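Local coordinates for protein tRNA (Adenine(22)-N(1))-methyltransferase (Mycoplasma capricolum subsp. capricolum, PDB 6QE6) that probably methylates N1 of adenine 22 in tRNA, and binds S-adenosyl-L-homocysteine, the product left by its methyl donor, at residues Ala30-Asn35 and Asn133-Ser138; Ile39-Thr44 and Tyr48-Leu53; Leu53-Lys58 and Glu80-Thr85. All coordinates share one frame; numbering follows the deposited sequence.

Contact 1: Ala30-Asn35 and Asn133-Ser138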
loop_
_atom_site.group_PDB
_atom_site.type_symbol
_atom_site.label_atom_id
_atom_site.label_comp_id
_atom_site.label_asym_id
_atom_site.label_seq_id
_atom_site.Cartn_x
_atom_site.Cartn_y
_atom_site.Cartn_z
ATOM N N ALA A 30 -2.738 -8.572 -6.889
ATOM C CA ALA A 30 -3.003 -10.004 -7.006
ATOM C C ALA A 30 -1.814 -10.760 -7.593
ATOM O O ALA A 30 -1.594 -11.927 -7.241
ATOM C CB ALA A 30 -4.260 -10.237 -7.845
ATOM N N LYS A 31 -1.026 -10.121 -8.467
ATOM C CA LYS A 31 0.139 -10.798 -9.031
ATOM C C LYS A 31 1.153 -11.191 -7.961
ATOM O O LYS A 31 1.880 -12.175 -8.132
ATOM C CB LYS A 31 0.812 -9.918 -10.085
ATOM C CG LYS A 31 -0.085 -9.605 -11.247
ATOM C CD LYS A 31 0.712 -9.304 -12.489
ATOM C CE LYS A 31 -0.210 -8.779 -13.533
ATOM N NZ LYS A 31 -0.862 -7.605 -12.918
ATOM N N LEU A 32 1.220 -10.446 -6.861
ATOM C CA LEU A 32 2.196 -10.711 -5.811
ATOM C C LEU A 32 1.786 -11.841 -4.866
ATOM O O LEU A 32 2.568 -12.184 -3.970
ATOM C CB LEU A 32 2.448 -9.432 -4.999
ATOM C CG LEU A 32 2.880 -8.219 -5.828
ATOM C CD1 LEU A 32 2.822 -6.887 -5.066
ATOM C CD2 LEU A 32 4.272 -8.472 -6.401
ATOM N N ILE A 33 0.594 -12.413 -5.020
ATOM C CA ILE A 33 0.034 -13.342 -4.037
ATOM C C ILE A 33 -0.169 -14.699 -4.690
ATOM O O ILE A 33 -0.969 -14.835 -5.632
ATOM C CB ILE A 33 -1.296 -12.849 -3.454
ATOM C CG1 ILE A 33 -1.108 -11.521 -2.747
ATOM C CG2 ILE A 33 -1.860 -13.897 -2.498
ATOM C CD1 ILE A 33 -2.327 -11.073 -2.021
ATOM N N ASN A 34 0.529 -15.707 -4.169
ATOM C CA ASN A 34 0.404 -17.062 -4.673
ATOM C C ASN A 34 0.638 -18.043 -3.535
ATOM O O ASN A 34 1.326 -17.731 -2.560
ATOM C CB ASN A 34 1.388 -17.309 -5.820
ATOM C CG ASN A 34 1.089 -16.443 -7.035
ATOM O OD1 ASN A 34 0.179 -16.740 -7.800
ATOM N ND2 ASN A 34 1.852 -15.366 -7.212
ATOM N N ASN A 35 0.032 -19.224 -3.657
ATOM C CA ASN A 35 0.338 -20.351 -2.782
ATOM C C ASN A 35 0.186 -19.980 -1.317
ATOM O O ASN A 35 1.000 -20.377 -0.488
ATOM C CB ASN A 35 1.751 -20.881 -3.041
ATOM C CG ASN A 35 1.946 -21.289 -4.475
ATOM O OD1 ASN A 35 1.130 -22.031 -5.037
ATOM N ND2 ASN A 35 3.007 -20.783 -5.100
ATOM N N ASN A 133 3.248 -10.714 5.849
ATOM C CA ASN A 133 3.564 -9.805 4.756
ATOM C C ASN A 133 2.431 -8.812 4.575
ATOM O O ASN A 133 1.266 -9.131 4.807
ATOM C CB ASN A 133 3.757 -10.501 3.410
ATOM C CG ASN A 133 4.812 -11.553 3.441
ATOM O OD1 ASN A 133 6.002 -11.265 3.291
ATOM N ND2 ASN A 133 4.387 -12.800 3.607
ATOM N N TYR A 134 2.787 -7.608 4.147
ATOM C CA TYR A 134 1.817 -6.616 3.735
ATOM C C TYR A 134 2.002 -6.352 2.257
ATOM O O TYR A 134 3.135 -6.287 1.768
ATOM C CB TYR A 134 1.973 -5.306 4.505
ATOM C CG TYR A 134 1.599 -5.426 5.955
ATOM C CD1 TYR A 134 0.279 -5.262 6.362
ATOM C CD2 TYR A 134 2.561 -5.720 6.919
ATOM C CE1 TYR A 134 -0.073 -5.383 7.679
ATOM C CE2 TYR A 134 2.216 -5.835 8.243
ATOM C CZ TYR A 134 0.905 -5.666 8.620
ATOM O OH TYR A 134 0.560 -5.777 9.945
ATOM N N ILE A 135 0.892 -6.211 1.549
ATOM C CA ILE A 135 0.882 -5.509 0.277
ATOM C C ILE A 135 -0.027 -4.306 0.445
ATOM O O ILE A 135 -1.223 -4.457 0.721
ATOM C CB ILE A 135 0.418 -6.399 -0.881
ATOM C CG1 ILE A 135 1.250 -7.686 -0.914
ATOM C CG2 ILE A 135 0.479 -5.608 -2.203
ATOM C CD1 ILE A 135 0.710 -8.704 -1.853
ATOM N N ILE A 136 0.537 -3.117 0.281
ATOM C CA ILE A 136 -0.195 -1.873 0.445
ATOM C C ILE A 136 -0.240 -1.134 -0.889
ATOM O O ILE A 136 0.756 -1.070 -1.618
ATOM C CB ILE A 136 0.445 -1.019 1.552
ATOM C CG1 ILE A 136 0.232 -1.725 2.902
ATOM C CG2 ILE A 136 -0.099 0.402 1.520
ATOM C CD1 ILE A 136 1.384 -1.575 3.868
ATOM N N CYS A 137 -1.413 -0.607 -1.219
ATOM C CA CYS A 137 -1.619 0.240 -2.393
ATOM C C CYS A 137 -2.186 1.564 -1.884
ATOM O O CYS A 137 -3.402 1.757 -1.834
ATOM C CB CYS A 137 -2.549 -0.441 -3.416
ATOM S SG CYS A 137 -2.723 0.478 -4.954
ATOM N N SER A 138 -1.297 2.470 -1.495
ATOM C CA SER A 138 -1.691 3.765 -0.952
ATOM C C SER A 138 -1.974 4.763 -2.068
ATOM O O SER A 138 -1.358 4.728 -3.139
ATOM C CB SER A 138 -0.595 4.314 -0.045
ATOM O OG SER A 138 -1.014 5.500 0.593
#

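Contact 2: Ile39-Thr44 and Tyr48-Leu53. With SAH (S-adenosyl-L-homocysteine), chain C.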
loop_
_atom_site.group_PDB
_atom_site.type_symbol
_atom_site.label_atom_id
_atom_site.label_comp_id
_atom_site.label_asym_id
_atom_site.label_seq_id
_atom_site.Cartn_x
_atom_site.Cartn_y
_atom_site.Cartn_z
ATOM N N ILE A 39 -5.283 -14.898 3.612
ATOM C CA ILE A 39 -4.983 -13.481 3.446
ATOM C C ILE A 39 -6.098 -12.673 4.097
ATOM O O ILE A 39 -7.216 -13.153 4.283
ATOM C CB ILE A 39 -4.806 -13.085 1.960
ATOM C CG1 ILE A 39 -6.133 -13.215 1.175
ATOM C CG2 ILE A 39 -3.664 -13.901 1.310
ATOM C CD1 ILE A 39 -6.968 -11.920 1.098
ATOM N N ALA A 40 -5.790 -11.424 4.437
ATOM C CA ALA A 40 -6.804 -10.511 4.949
ATOM C C ALA A 40 -6.793 -9.224 4.128
ATOM O O ALA A 40 -5.752 -8.572 4.000
ATOM C CB ALA A 40 -6.588 -10.216 6.433
ATOM N N ASP A 41 -7.942 -8.862 3.565
ATOM C CA ASP A 41 -8.098 -7.605 2.839
ATOM C C ASP A 41 -8.687 -6.587 3.807
ATOM O O ASP A 41 -9.817 -6.750 4.276
ATOM C CB ASP A 41 -8.988 -7.792 1.612
ATOM C CG ASP A 41 -8.932 -6.612 0.638
ATOM O OD1 ASP A 41 -8.006 -5.753 0.718
ATOM O OD2 ASP A 41 -9.826 -6.571 -0.236
ATOM N N ILE A 42 -7.917 -5.553 4.125
ATOM C CA ILE A 42 -8.381 -4.494 5.008
ATOM C C ILE A 42 -9.004 -3.390 4.171
ATOM O O ILE A 42 -8.354 -2.840 3.271
ATOM C CB ILE A 42 -7.233 -3.950 5.862
ATOM C CG1 ILE A 42 -6.450 -5.099 6.489
ATOM C CG2 ILE A 42 -7.781 -2.987 6.901
ATOM C CD1 ILE A 42 -7.309 -6.025 7.365
ATOM N N GLY A 43 -10.243 -3.027 4.492
ATOM C CA GLY A 43 -10.970 -2.078 3.663
ATOM C C GLY A 43 -11.482 -2.693 2.376
ATOM O O GLY A 43 -11.361 -2.090 1.298
ATOM N N THR A 44 -12.064 -3.883 2.465
ATOM C CA THR A 44 -12.305 -4.717 1.298
ATOM C C THR A 44 -13.437 -4.202 0.423
ATOM O O THR A 44 -13.551 -4.634 -0.728
ATOM C CB THR A 44 -12.608 -6.153 1.748
ATOM O OG1 THR A 44 -12.545 -7.027 0.622
ATOM C CG2 THR A 44 -13.990 -6.241 2.369
ATOM N N TYR A 48 -14.192 -7.964 -3.973
ATOM C CA TYR A 48 -13.803 -8.501 -5.273
ATOM C C TYR A 48 -12.354 -8.989 -5.287
ATOM O O TYR A 48 -12.034 -9.936 -6.010
ATOM C CB TYR A 48 -14.033 -7.449 -6.364
ATOM C CG TYR A 48 -15.501 -7.245 -6.721
ATOM C CD1 TYR A 48 -16.299 -8.320 -7.087
ATOM C CD2 TYR A 48 -16.081 -5.980 -6.695
ATOM C CE1 TYR A 48 -17.638 -8.154 -7.413
ATOM C CE2 TYR A 48 -17.421 -5.796 -7.024
ATOM C CZ TYR A 48 -18.197 -6.893 -7.382
ATOM O OH TYR A 48 -19.533 -6.736 -7.716
ATOM N N LEU A 49 -11.461 -8.374 -4.494
ATOM C CA LEU A 49 -10.098 -8.900 -4.417
ATOM C C LEU A 49 -10.045 -10.236 -3.674
ATOM O O LEU A 49 -9.437 -11.187 -4.204
ATOM C CB LEU A 49 -9.153 -7.856 -3.806
ATOM C CG LEU A 49 -7.716 -8.313 -3.503
ATOM C CD1 LEU A 49 -6.982 -8.696 -4.774
ATOM C CD2 LEU A 49 -6.911 -7.235 -2.742
ATOM N N PRO A 50 -10.636 -10.392 -2.476
ATOM C CA PRO A 50 -10.699 -11.744 -1.888
ATOM C C PRO A 50 -11.342 -12.769 -2.802
ATOM O O PRO A 50 -10.839 -13.895 -2.909
ATOM C CB PRO A 50 -11.520 -11.529 -0.608
ATOM C CG PRO A 50 -11.232 -10.138 -0.214
ATOM C CD PRO A 50 -11.084 -9.370 -1.513
ATOM N N ILE A 51 -12.447 -12.407 -3.464
ATOM C CA ILE A 51 -13.122 -13.326 -4.378
ATOM C C ILE A 51 -12.183 -13.748 -5.502
ATOM O O ILE A 51 -12.016 -14.940 -5.776
ATOM C CB ILE A 51 -14.415 -12.683 -4.916
ATOM C CG1 ILE A 51 -15.488 -12.664 -3.824
ATOM C CG2 ILE A 51 -14.916 -13.400 -6.168
ATOM C CD1 ILE A 51 -16.564 -11.644 -4.065
ATOM N N TYR A 52 -11.541 -12.780 -6.161
ATOM C CA TYR A 52 -10.595 -13.107 -7.228
ATOM C C TYR A 52 -9.506 -14.064 -6.741
ATOM O O TYR A 52 -9.209 -15.072 -7.399
ATOM C CB TYR A 52 -9.962 -11.830 -7.780
ATOM C CG TYR A 52 -8.954 -12.085 -8.873
ATOM C CD1 TYR A 52 -9.350 -12.062 -10.210
ATOM C CD2 TYR A 52 -7.609 -12.358 -8.578
ATOM C CE1 TYR A 52 -8.451 -12.299 -11.239
ATOM C CE2 TYR A 52 -6.684 -12.604 -9.608
ATOM C CZ TYR A 52 -7.122 -12.567 -10.944
ATOM O OH TYR A 52 -6.256 -12.791 -11.995
ATOM N N LEU A 53 -8.888 -13.745 -5.591
ATOM C CA LEU A 53 -7.772 -14.541 -5.083
ATOM C C LEU A 53 -8.198 -15.971 -4.771
ATOM O O LEU A 53 -7.458 -16.924 -5.046
ATOM C CB LEU A 53 -7.182 -13.883 -3.836
ATOM C CG LEU A 53 -6.421 -12.571 -4.019
ATOM C CD1 LEU A 53 -6.117 -11.993 -2.666
ATOM C CD2 LEU A 53 -5.141 -12.800 -4.800
HETATM N N SAH C . -10.172 -2.118 -1.242
HETATM C CA SAH C . -10.899 -1.436 -2.308
HETATM C CB SAH C . -11.824 -0.354 -1.730
HETATM C CG SAH C . -11.153 0.847 -1.062
HETATM S SD SAH C . -12.360 2.103 -0.561
HETATM C C SAH C . -9.947 -0.819 -3.335
HETATM O O SAH C . -8.765 -0.595 -3.051
HETATM O OXT SAH C . -10.335 -0.524 -4.472
HETATM C "C5'" SAH C . -11.712 2.134 1.126
HETATM C "C4'" SAH C . -12.458 1.171 2.042
HETATM O "O4'" SAH C . -11.766 1.071 3.264
HETATM C "C3'" SAH C . -13.851 1.662 2.394
HETATM O "O3'" SAH C . -14.784 0.633 2.154
HETATM C "C2'" SAH C . -13.797 1.970 3.881
HETATM O "O2'" SAH C . -15.013 1.614 4.478
HETATM C "C1'" SAH C . -12.653 1.100 4.353
HETATM N N9 SAH C . -11.935 1.641 5.507
HETATM C C8 SAH C . -11.628 2.948 5.756
HETATM N N7 SAH C . -10.940 2.996 6.929
HETATM C C5 SAH C . -10.806 1.757 7.414
HETATM C C6 SAH C . -10.208 1.263 8.563
HETATM N N6 SAH C . -9.614 2.080 9.429
HETATM N N1 SAH C . -10.240 -0.092 8.799
HETATM C C2 SAH C . -10.850 -0.950 7.905
HETATM N N3 SAH C . -11.442 -0.441 6.768
HETATM C C4 SAH C . -11.419 0.890 6.528
HETATM O O HOH W 1 -11.854 -6.113 -2.742
#

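Contact 3: Leu53-Lys58 and Glu80-Thr85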
loop_
_atom_site.group_PDB
_atom_site.type_symbol
_atom_site.label_atom_id
_atom_site.label_comp_id
_atom_site.label_asym_id
_atom_site.label_seq_id
_atom_site.Cartn_x
_atom_site.Cartn_y
_atom_site.Cartn_z
ATOM N N LEU A 53 -8.888 -13.745 -5.591
ATOM C CA LEU A 53 -7.772 -14.541 -5.083
ATOM C C LEU A 53 -8.198 -15.971 -4.771
ATOM O O LEU A 53 -7.458 -16.924 -5.046
ATOM C CB LEU A 53 -7.182 -13.883 -3.836
ATOM C CG LEU A 53 -6.421 -12.571 -4.019
ATOM C CD1 LEU A 53 -6.117 -11.993 -2.666
ATOM C CD2 LEU A 53 -5.141 -12.800 -4.800
ATOM N N VAL A 54 -9.387 -16.142 -4.197
ATOM C CA VAL A 54 -9.862 -17.493 -3.920
ATOM C C VAL A 54 -10.203 -18.221 -5.220
ATOM O O VAL A 54 -9.838 -19.385 -5.407
ATOM C CB VAL A 54 -11.055 -17.446 -2.952
ATOM C CG1 VAL A 54 -11.840 -18.756 -3.007
ATOM C CG2 VAL A 54 -10.549 -17.175 -1.541
ATOM N N GLN A 55 -10.876 -17.539 -6.151
ATOM C CA GLN A 55 -11.233 -18.172 -7.420
ATOM C C GLN A 55 -10.007 -18.660 -8.178
ATOM O O GLN A 55 -10.066 -19.694 -8.843
ATOM C CB GLN A 55 -12.037 -17.205 -8.288
ATOM C CG GLN A 55 -13.473 -17.034 -7.818
ATOM C CD GLN A 55 -14.291 -16.128 -8.712
ATOM O OE1 GLN A 55 -13.799 -15.108 -9.203
ATOM N NE2 GLN A 55 -15.557 -16.483 -8.911
ATOM N N ASN A 56 -8.887 -17.952 -8.088
ATOM C CA ASN A 56 -7.693 -18.340 -8.826
ATOM C C ASN A 56 -6.710 -19.143 -7.982
ATOM O O ASN A 56 -5.569 -19.354 -8.403
ATOM C CB ASN A 56 -7.023 -17.106 -9.421
ATOM C CG ASN A 56 -7.800 -16.552 -10.607
ATOM O OD1 ASN A 56 -7.364 -16.653 -11.756
ATOM N ND2 ASN A 56 -8.967 -15.978 -10.334
ATOM N N ASN A 57 -7.142 -19.627 -6.821
ATOM C CA ASN A 57 -6.340 -20.525 -5.990
ATOM C C ASN A 57 -5.021 -19.875 -5.550
ATOM O O ASN A 57 -4.014 -20.555 -5.329
ATOM C CB ASN A 57 -6.089 -21.861 -6.708
ATOM C CG ASN A 57 -7.320 -22.352 -7.484
ATOM O OD1 ASN A 57 -8.379 -22.625 -6.899
ATOM N ND2 ASN A 57 -7.184 -22.462 -8.805
ATOM N N LYS A 58 -5.012 -18.545 -5.423
ATOM C CA LYS A 58 -3.864 -17.865 -4.845
ATOM C C LYS A 58 -3.893 -17.935 -3.325
ATOM O O LYS A 58 -2.841 -17.960 -2.680
ATOM C CB LYS A 58 -3.822 -16.420 -5.338
ATOM C CG LYS A 58 -3.474 -16.332 -6.819
ATOM C CD LYS A 58 -3.804 -14.989 -7.427
ATOM C CE LYS A 58 -2.960 -14.748 -8.658
ATOM N NZ LYS A 58 -1.563 -14.395 -8.292
ATOM N N GLU A 80 -21.690 -14.867 -1.587
ATOM C CA GLU A 80 -22.726 -15.879 -1.745
ATOM C C GLU A 80 -22.993 -16.174 -3.216
ATOM O O GLU A 80 -23.156 -17.339 -3.594
ATOM C CB GLU A 80 -24.001 -15.436 -1.030
ATOM C CG GLU A 80 -24.129 -16.020 0.367
ATOM C CD GLU A 80 -24.626 -15.033 1.416
ATOM O OE1 GLU A 80 -24.544 -15.360 2.627
ATOM O OE2 GLU A 80 -25.106 -13.942 1.037
ATOM N N LYS A 81 -23.009 -15.143 -4.067
ATOM C CA LYS A 81 -23.386 -15.369 -5.459
ATOM C C LYS A 81 -22.321 -16.155 -6.219
ATOM O O LYS A 81 -22.623 -16.729 -7.265
ATOM C CB LYS A 81 -23.682 -14.034 -6.165
ATOM C CG LYS A 81 -22.480 -13.423 -6.871
ATOM C CD LYS A 81 -22.573 -11.902 -7.007
ATOM C CE LYS A 81 -23.444 -11.449 -8.176
ATOM N NZ LYS A 81 -23.063 -12.086 -9.475
ATOM N N PHE A 82 -21.085 -16.206 -5.723
ATOM C CA PHE A 82 -20.036 -17.020 -6.332
ATOM C C PHE A 82 -19.821 -18.342 -5.613
ATOM O O PHE A 82 -18.983 -19.138 -6.051
ATOM C CB PHE A 82 -18.713 -16.247 -6.387
ATOM C CG PHE A 82 -18.731 -15.083 -7.342
ATOM C CD1 PHE A 82 -18.471 -15.268 -8.696
ATOM C CD2 PHE A 82 -18.996 -13.805 -6.889
ATOM C CE1 PHE A 82 -18.484 -14.206 -9.571
ATOM C CE2 PHE A 82 -19.017 -12.742 -7.772
ATOM C CZ PHE A 82 -18.760 -12.946 -9.105
ATOM N N GLY A 83 -20.545 -18.587 -4.525
ATOM C CA GLY A 83 -20.472 -19.855 -3.818
ATOM C C GLY A 83 -19.225 -20.033 -2.979
ATOM O O GLY A 83 -18.697 -21.153 -2.893
ATOM N N LEU A 84 -18.747 -18.960 -2.336
ATOM C CA LEU A 84 -17.467 -18.986 -1.636
ATOM C C LEU A 84 -17.600 -18.751 -0.133
ATOM O O LEU A 84 -16.604 -18.436 0.520
ATOM C CB LEU A 84 -16.512 -17.965 -2.258
ATOM C CG LEU A 84 -16.080 -18.320 -3.687
ATOM C CD1 LEU A 84 -15.215 -17.251 -4.339
ATOM C CD2 LEU A 84 -15.373 -19.683 -3.717
ATOM N N THR A 85 -18.794 -18.923 0.441
ATOM C CA THR A 85 -18.970 -18.610 1.857
ATOM C C THR A 85 -18.128 -19.501 2.759
ATOM O O THR A 85 -17.830 -19.105 3.892
ATOM C CB THR A 85 -20.434 -18.731 2.278
ATOM O OG1 THR A 85 -20.805 -20.112 2.291
ATOM C CG2 THR A 85 -21.331 -17.969 1.312
#

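Contact 1: Ala30-Asn35 and Asn133-Ser138
I135 of strand 133-138 pushes its side chain against L32 and I33, the two residues that follow helix 24-31, and these three side chains make the whole contact. The chain just after the helix is thereby packed on a strand of the mixed sheet of the methyltransferase. The two branches of I135 divide the work. Its longer arm ends in CD1, which packs on both partners: it lies 3.5 Å from CG1 of I33 and 3.7 Å from CB of L32. The shorter branch, CG2, meets L32 further out, at 3.9 Å from that residue's CD1. The forked shape of isoleucine therefore suits a strand position that faces two residues at once, and L32 is touched both at the root and at the end of its side chain.

I33 reaches the strand through its longer arm. With CG1 beside the backbone N (chi1 -61°) and the chain extended beyond it, CG1 and CD1 both come up to the methyl CD1 of I135. Around this apolar patch, I33 also packs on T111 of the neighbouring strand 109-115, while L32 reaches E173 of strand 168-175.

No hydrogen bond crosses between the segments. The join rests on aliphatic carbons alone, so its stability should come from van der Waals contact and the exclusion of water.

Contact 2: Ile39-Thr44 and Tyr48-Leu53
A water molecule bridges D41 of strand 36-42 and T44 of the loop after it to L49 in the first turn of helix 48-55, where no direct hydrogen bond joins the two segments. It accepts from the backbone N of L49 at 2.9 Å and donates to T44 O at 3.0 Å and, at greater length, to D41 OD2. With CG anti to the backbone N (chi1 -167°), D41 turns its carboxylate to the helix start. The same OD2 receives the hydroxyl of T44, OG1 to OD2 2.9 Å, from above the carboxylate plane, 39° out of it. D41 OD1 is bonded to T111 OG1, so both oxygens of this buried acid have partners; the nearby helix start may favour its charged form.

P50 suits this first turn, where a backbone N has no helical carbonyl to bond and lacking an N-H costs nothing. Its CD lies 3.3 Å from D41 OD2 and its CG 3.5 Å from T44 OG1, the D41 and P50 side chains crossing at about a right angle. L49 slants past the acid, CB and CD2 both nearing OD2. Further back along the strand, the CD1 methyls of I39 and L53 meet at 3.9 Å.

G43, whose positive phi glycine adopts readily, accepts at O from the SAH amino N at 2.8 Å.

Strand 39-42 and helix 48-53 run nearly antiparallel, at 159°, within the beta-alpha-beta unit completed by strand 59-66. A62 and A64 of that strand touch P50 and T44, and helix 24-31 meets L49 and L53.

Contact 3: Leu53-Lys58 and Glu80-Thr85
F82, which follows K81, is the first residue of its segment to touch the other, and its partner is the amide of Q55. NE2 of Q55 comes within 3.2 Å of CD1 of F82, approaching the ring obliquely, and the amide plane stands 86° from that of the ring. The extended glutamine chain carries its amide across to this aromatic at the margin of the contact. G83 follows with positive phi, a conformation glycine adopts easily, and closes the helix in a Schellman motif; its N bonds to E80 O at 3.0 Å.

L84 comes next and turns back to the other helix. It meets V54 tip to tip, CD2 lying 3.7 Å from V54 CG1, while its other methyl, CD1, rests 3.9 Å from CG of Q55. A branched leucine can thus serve a buried valine and the aliphatic part of a glutamine together. On the facing segment a second Schellman motif, with N57 as its C-prime residue, ends helix 48-55 just beyond Q55.

Apolar carbons dominate, and no hydrogen bond spans the segments. Two helix ends are therefore joined by hydrophobic packing, with the glutamine amide against the aromatic ring as the one polar element.

Along the chain, contact 2 closes before contact 3 opens, and both are nested inside the long loop closed by contact 1. The centre of contact 2 lies about 10 Å from those of contacts 1 and 3, which are about 17 Å apart. Contacts 2 and 3 share L53 and helix 48-55; contacts 1 and 2 reach the same seven-stranded mixed sheet. I33 CD1 packs on L53 CD1, 4.0 Å away, and A30 CB touches Y52. K58 links the outer contacts through A30 and I33. Contacts 1 and 2 pack elements against the sheet, with SAH bound at contact 2, and contact 3 joins the ends of two helices beside it, away from the pocket.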